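Local coordinates for imelysin-like protein (Psychrobacter arcticus, PDB 3PF0), which is of unknown function but belongs to the imelysin-like (peptidase M75) family and may be a metalloendopeptidase, at residues Ala48-Val58 / Thr220-Phe231. Residues are numbered along the deposited sequence; the frame is centred on the assembly and turned at random.
Sequences AETEKTYLTHV and TAESDQGLNQWF
L227 CD1 packs on Y54 CD2 at 3.7 Å in the apolar centre. Beside it, L55 lays CD2 on the backbone of G226, 3.6 Å from its C atom. G226 has no side chain, and the L55 methyl lies close against it. One turn on, CG1 of V58 sits over the middle of the W230 six-membered ring, 3.5 Å from its centroid and almost on the ring normal, a CH-pi contact. Y54 has CG anti to the backbone N (chi1 174°), which carries its ring across to W230 and F231. The Y54 and F231 rings are nearly parallel and meet rim to rim. W230 NE1 donates to Y54 OH at 3.0 Å, the oxygen tilted slightly from the indole plane. With W230 cut back to an alanine, Y54 OH would probably lose this donor and V58 CG1 the ring face it rests on. Farther out, E51 OE2 is buried near D224 CA with no polar partner in the model; D224 itself pairs with R355. At the polar edge T220 OG1 donates to A48 O at 2.7 Å, from the face opposite K52 N. Segments 48-58 and 225-231 cross at 42°. The contact joins the starts of helices 48-84 and 225-250, and the loop before the latter, through an aromatic cluster in an all-helical imelysin-like fold.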
loop_
_atom_site.group_PDB
_atom_site.type_symbol
_atom_site.label_atom_id
_atom_site.label_comp_id
_atom_site.label_asym_id
_atom_site.label_seq_id
_atom_site.Cartn_x
_atom_site.Cartn_y
_atom_site.Cartn_z
ATOM N N ALA A 48 5.790 -26.879 13.182
ATOM C CA ALA A 48 4.402 -26.579 12.831
ATOM C C ALA A 48 3.808 -25.551 13.799
ATOM O O ALA A 48 3.059 -24.677 13.366
ATOM C CB ALA A 48 3.574 -27.852 12.839
ATOM N N GLU A 49 4.197 -25.625 15.091
ATOM C CA GLU A 49 3.736 -24.731 16.147
ATOM C C GLU A 49 4.372 -23.344 16.029
ATOM O O GLU A 49 3.649 -22.353 16.160
ATOM C CB GLU A 49 3.999 -25.339 17.532
ATOM C CG GLU A 49 2.965 -24.949 18.584
ATOM C CD GLU A 49 1.506 -25.227 18.264
ATOM O OE1 GLU A 49 1.201 -26.312 17.714
ATOM O OE2 GLU A 49 0.659 -24.358 18.577
ATOM N N THR A 50 5.703 -23.267 15.758
ATOM C CA THR A 50 6.439 -22.004 15.573
ATOM C C THR A 50 5.837 -21.245 14.388
ATOM O O THR A 50 5.629 -20.033 14.482
ATOM C CB THR A 50 7.952 -22.273 15.385
ATOM O OG1 THR A 50 8.470 -22.815 16.593
ATOM C CG2 THR A 50 8.756 -21.016 14.999
ATOM N N GLU A 51 5.534 -21.973 13.291
ATOM C CA GLU A 51 4.940 -21.429 12.076
ATOM C C GLU A 51 3.536 -20.906 12.361
ATOM O O GLU A 51 3.228 -19.784 11.968
ATOM C CB GLU A 51 4.909 -22.499 10.984
ATOM C CG GLU A 51 4.948 -21.942 9.577
ATOM C CD GLU A 51 5.196 -23.013 8.537
ATOM O OE1 GLU A 51 6.327 -23.549 8.492
ATOM O OE2 GLU A 51 4.256 -23.325 7.772
ATOM N N LYS A 52 2.700 -21.700 13.072
ATOM C CA LYS A 52 1.337 -21.325 13.466
ATOM C C LYS A 52 1.356 -20.013 14.283
ATOM O O LYS A 52 0.582 -19.099 13.980
ATOM C CB LYS A 52 0.684 -22.467 14.268
ATOM C CG LYS A 52 -0.740 -22.190 14.740
ATOM C CD LYS A 52 -1.259 -23.316 15.615
ATOM C CE LYS A 52 -2.699 -23.125 16.006
ATOM N NZ LYS A 52 -3.144 -24.191 16.940
ATOM N N THR A 53 2.262 -19.927 15.285
ATOM C CA THR A 53 2.459 -18.778 16.183
ATOM C C THR A 53 2.878 -17.533 15.371
ATOM O O THR A 53 2.328 -16.452 15.607
ATOM C CB THR A 53 3.487 -19.145 17.282
ATOM O OG1 THR A 53 2.977 -20.233 18.063
ATOM C CG2 THR A 53 3.821 -17.978 18.208
ATOM N N TYR A 54 3.824 -17.687 14.413
ATOM C CA TYR A 54 4.291 -16.569 13.584
ATOM C C TYR A 54 3.156 -16.026 12.709
ATOM O O TYR A 54 2.933 -14.816 12.716
ATOM C CB TYR A 54 5.518 -16.952 12.734
ATOM C CG TYR A 54 5.948 -15.870 11.764
ATOM C CD1 TYR A 54 6.581 -14.713 12.213
ATOM C CD2 TYR A 54 5.723 -16.004 10.398
ATOM C CE1 TYR A 54 6.966 -13.707 11.325
ATOM C CE2 TYR A 54 6.096 -15.002 9.501
ATOM C CZ TYR A 54 6.721 -13.858 9.968
ATOM O OH TYR A 54 7.089 -12.879 9.081
ATOM N N LEU A 55 2.430 -16.916 11.994
ATOM C CA LEU A 55 1.305 -16.564 11.114
ATOM C C LEU A 55 0.154 -15.910 11.904
ATOM O O LEU A 55 -0.475 -14.989 11.392
ATOM C CB LEU A 55 0.794 -17.795 10.340
ATOM C CG LEU A 55 1.732 -18.394 9.268
ATOM C CD1 LEU A 55 1.304 -19.790 8.902
ATOM C CD2 LEU A 55 1.814 -17.512 8.011
ATOM N N THR A 56 -0.085 -16.347 13.155
ATOM C CA THR A 56 -1.101 -15.765 14.046
ATOM C C THR A 56 -0.661 -14.343 14.434
ATOM O O THR A 56 -1.494 -13.432 14.466
ATOM C CB THR A 56 -1.331 -16.675 15.267
ATOM O OG1 THR A 56 -1.746 -17.960 14.803
ATOM C CG2 THR A 56 -2.375 -16.129 16.228
ATOM N N HIS A 57 0.649 -14.156 14.685
ATOM C CA HIS A 57 1.237 -12.868 15.044
ATOM C C HIS A 57 1.172 -11.893 13.831
ATOM O O HIS A 57 0.909 -10.704 14.018
ATOM C CB HIS A 57 2.678 -13.079 15.566
ATOM C CG HIS A 57 3.624 -11.962 15.270
ATOM N ND1 HIS A 57 3.693 -10.847 16.077
ATOM C CD2 HIS A 57 4.520 -11.833 14.265
ATOM C CE1 HIS A 57 4.608 -10.066 15.530
ATOM N NE2 HIS A 57 5.134 -10.621 14.441
ATOM N N VAL A 58 1.369 -12.406 12.606
ATOM C CA VAL A 58 1.334 -11.610 11.375
ATOM C C VAL A 58 -0.094 -11.076 11.149
ATOM O O VAL A 58 -0.267 -9.898 10.822
ATOM C CB VAL A 58 1.870 -12.450 10.177
ATOM C CG1 VAL A 58 1.351 -11.946 8.830
ATOM C CG2 VAL A 58 3.395 -12.501 10.194
ATOM N N THR A 220 -0.380 -25.924 9.181
ATOM C CA THR A 220 1.091 -25.796 9.140
ATOM C C THR A 220 1.821 -27.157 9.172
ATOM O O THR A 220 2.919 -27.264 8.623
ATOM C CB THR A 220 1.625 -24.900 10.269
ATOM O OG1 THR A 220 1.164 -25.390 11.528
ATOM C CG2 THR A 220 1.254 -23.430 10.088
ATOM N N ALA A 221 1.209 -28.183 9.792
ATOM C CA ALA A 221 1.779 -29.525 9.908
ATOM C C ALA A 221 1.839 -30.263 8.565
ATOM O O ALA A 221 2.734 -31.090 8.380
ATOM C CB ALA A 221 0.980 -30.342 10.907
ATOM N N GLU A 222 0.901 -29.976 7.637
ATOM C CA GLU A 222 0.840 -30.650 6.331
ATOM C C GLU A 222 1.381 -29.795 5.166
ATOM O O GLU A 222 1.842 -30.367 4.174
ATOM C CB GLU A 222 -0.586 -31.145 6.005
ATOM C CG GLU A 222 -1.684 -30.092 6.086
ATOM C CD GLU A 222 -2.756 -30.356 7.128
ATOM O OE1 GLU A 222 -2.412 -30.502 8.325
ATOM O OE2 GLU A 222 -3.950 -30.382 6.749
ATOM N N SER A 223 1.314 -28.449 5.264
ATOM C CA SER A 223 1.810 -27.571 4.199
ATOM C C SER A 223 2.264 -26.217 4.726
ATOM O O SER A 223 1.740 -25.733 5.732
ATOM C CB SER A 223 0.746 -27.361 3.121
ATOM O OG SER A 223 -0.325 -26.543 3.566
ATOM N N ASP A 224 3.206 -25.584 3.997
ATOM C CA ASP A 224 3.738 -24.253 4.296
ATOM C C ASP A 224 3.040 -23.187 3.416
ATOM O O ASP A 224 3.647 -22.163 3.086
ATOM C CB ASP A 224 5.275 -24.224 4.118
ATOM C CG ASP A 224 5.829 -24.717 2.780
ATOM O OD1 ASP A 224 5.024 -24.943 1.842
ATOM O OD2 ASP A 224 7.067 -24.876 2.673
ATOM N N GLN A 225 1.757 -23.443 3.054
ATOM C CA GLN A 225 0.896 -22.594 2.211
ATOM C C GLN A 225 0.836 -21.139 2.711
ATOM O O GLN A 225 0.955 -20.212 1.907
ATOM C CB GLN A 225 -0.529 -23.179 2.139
ATOM C CG GLN A 225 -1.424 -22.518 1.085
ATOM C CD GLN A 225 -2.891 -22.808 1.306
ATOM O OE1 GLN A 225 -3.368 -23.935 1.113
ATOM N NE2 GLN A 225 -3.648 -21.783 1.684
ATOM N N GLY A 226 0.658 -20.972 4.021
ATOM C CA GLY A 226 0.560 -19.671 4.671
ATOM C C GLY A 226 1.834 -18.856 4.618
ATOM O O GLY A 226 1.812 -17.702 4.175
ATOM N N LEU A 227 2.948 -19.459 5.075
ATOM C CA LEU A 227 4.264 -18.831 5.096
ATOM C C LEU A 227 4.718 -18.483 3.669
ATOM O O LEU A 227 5.252 -17.391 3.448
ATOM C CB LEU A 227 5.271 -19.764 5.782
ATOM C CG LEU A 227 6.558 -19.122 6.307
ATOM C CD1 LEU A 227 6.332 -18.466 7.669
ATOM C CD2 LEU A 227 7.673 -20.152 6.403
ATOM N N ASN A 228 4.441 -19.380 2.698
ATOM C CA ASN A 228 4.808 -19.164 1.298
ATOM C C ASN A 228 4.057 -17.962 0.705
ATOM O O ASN A 228 4.686 -17.115 0.070
ATOM C CB ASN A 228 4.565 -20.418 0.449
ATOM C CG ASN A 228 5.274 -20.367 -0.885
ATOM O OD1 ASN A 228 6.500 -20.482 -0.967
ATOM N ND2 ASN A 228 4.526 -20.159 -1.958
ATOM N N GLN A 229 2.731 -17.872 0.945
ATOM C CA GLN A 229 1.889 -16.794 0.437
ATOM C C GLN A 229 2.268 -15.456 1.055
ATOM O O GLN A 229 2.307 -14.460 0.336
ATOM C CB GLN A 229 0.393 -17.084 0.675
ATOM C CG GLN A 229 -0.517 -16.213 -0.210
ATOM C CD GLN A 229 -1.898 -16.761 -0.452
ATOM O OE1 GLN A 229 -2.528 -17.388 0.412
ATOM N NE2 GLN A 229 -2.429 -16.460 -1.621
ATOM N N TRP A 230 2.524 -15.433 2.376
ATOM C CA TRP A 230 2.886 -14.236 3.130
ATOM C C TRP A 230 4.194 -13.598 2.600
ATOM O O TRP A 230 4.196 -12.405 2.301
ATOM C CB TRP A 230 2.994 -14.564 4.635
ATOM C CG TRP A 230 3.694 -13.531 5.480
ATOM C CD1 TRP A 230 4.851 -13.700 6.178
ATOM C CD2 TRP A 230 3.285 -12.171 5.706
ATOM N NE1 TRP A 230 5.179 -12.541 6.845
ATOM C CE2 TRP A 230 4.233 -11.587 6.578
ATOM C CE3 TRP A 230 2.218 -11.380 5.238
ATOM C CZ2 TRP A 230 4.143 -10.255 7.004
ATOM C CZ3 TRP A 230 2.134 -10.060 5.655
ATOM C CH2 TRP A 230 3.081 -9.512 6.537
ATOM N N PHE A 231 5.283 -14.378 2.473
ATOM C CA PHE A 231 6.560 -13.836 2.023
ATOM C C PHE A 231 6.570 -13.526 0.525
ATOM O O PHE A 231 7.301 -12.625 0.105
ATOM C CB PHE A 231 7.726 -14.750 2.405
ATOM C CG PHE A 231 8.071 -14.625 3.863
ATOM C CD1 PHE A 231 8.808 -13.543 4.329
ATOM C CD2 PHE A 231 7.613 -15.558 4.784
ATOM C CE1 PHE A 231 9.101 -13.410 5.686
ATOM C CE2 PHE A 231 7.894 -15.417 6.143
ATOM C CZ PHE A 231 8.638 -14.345 6.584
#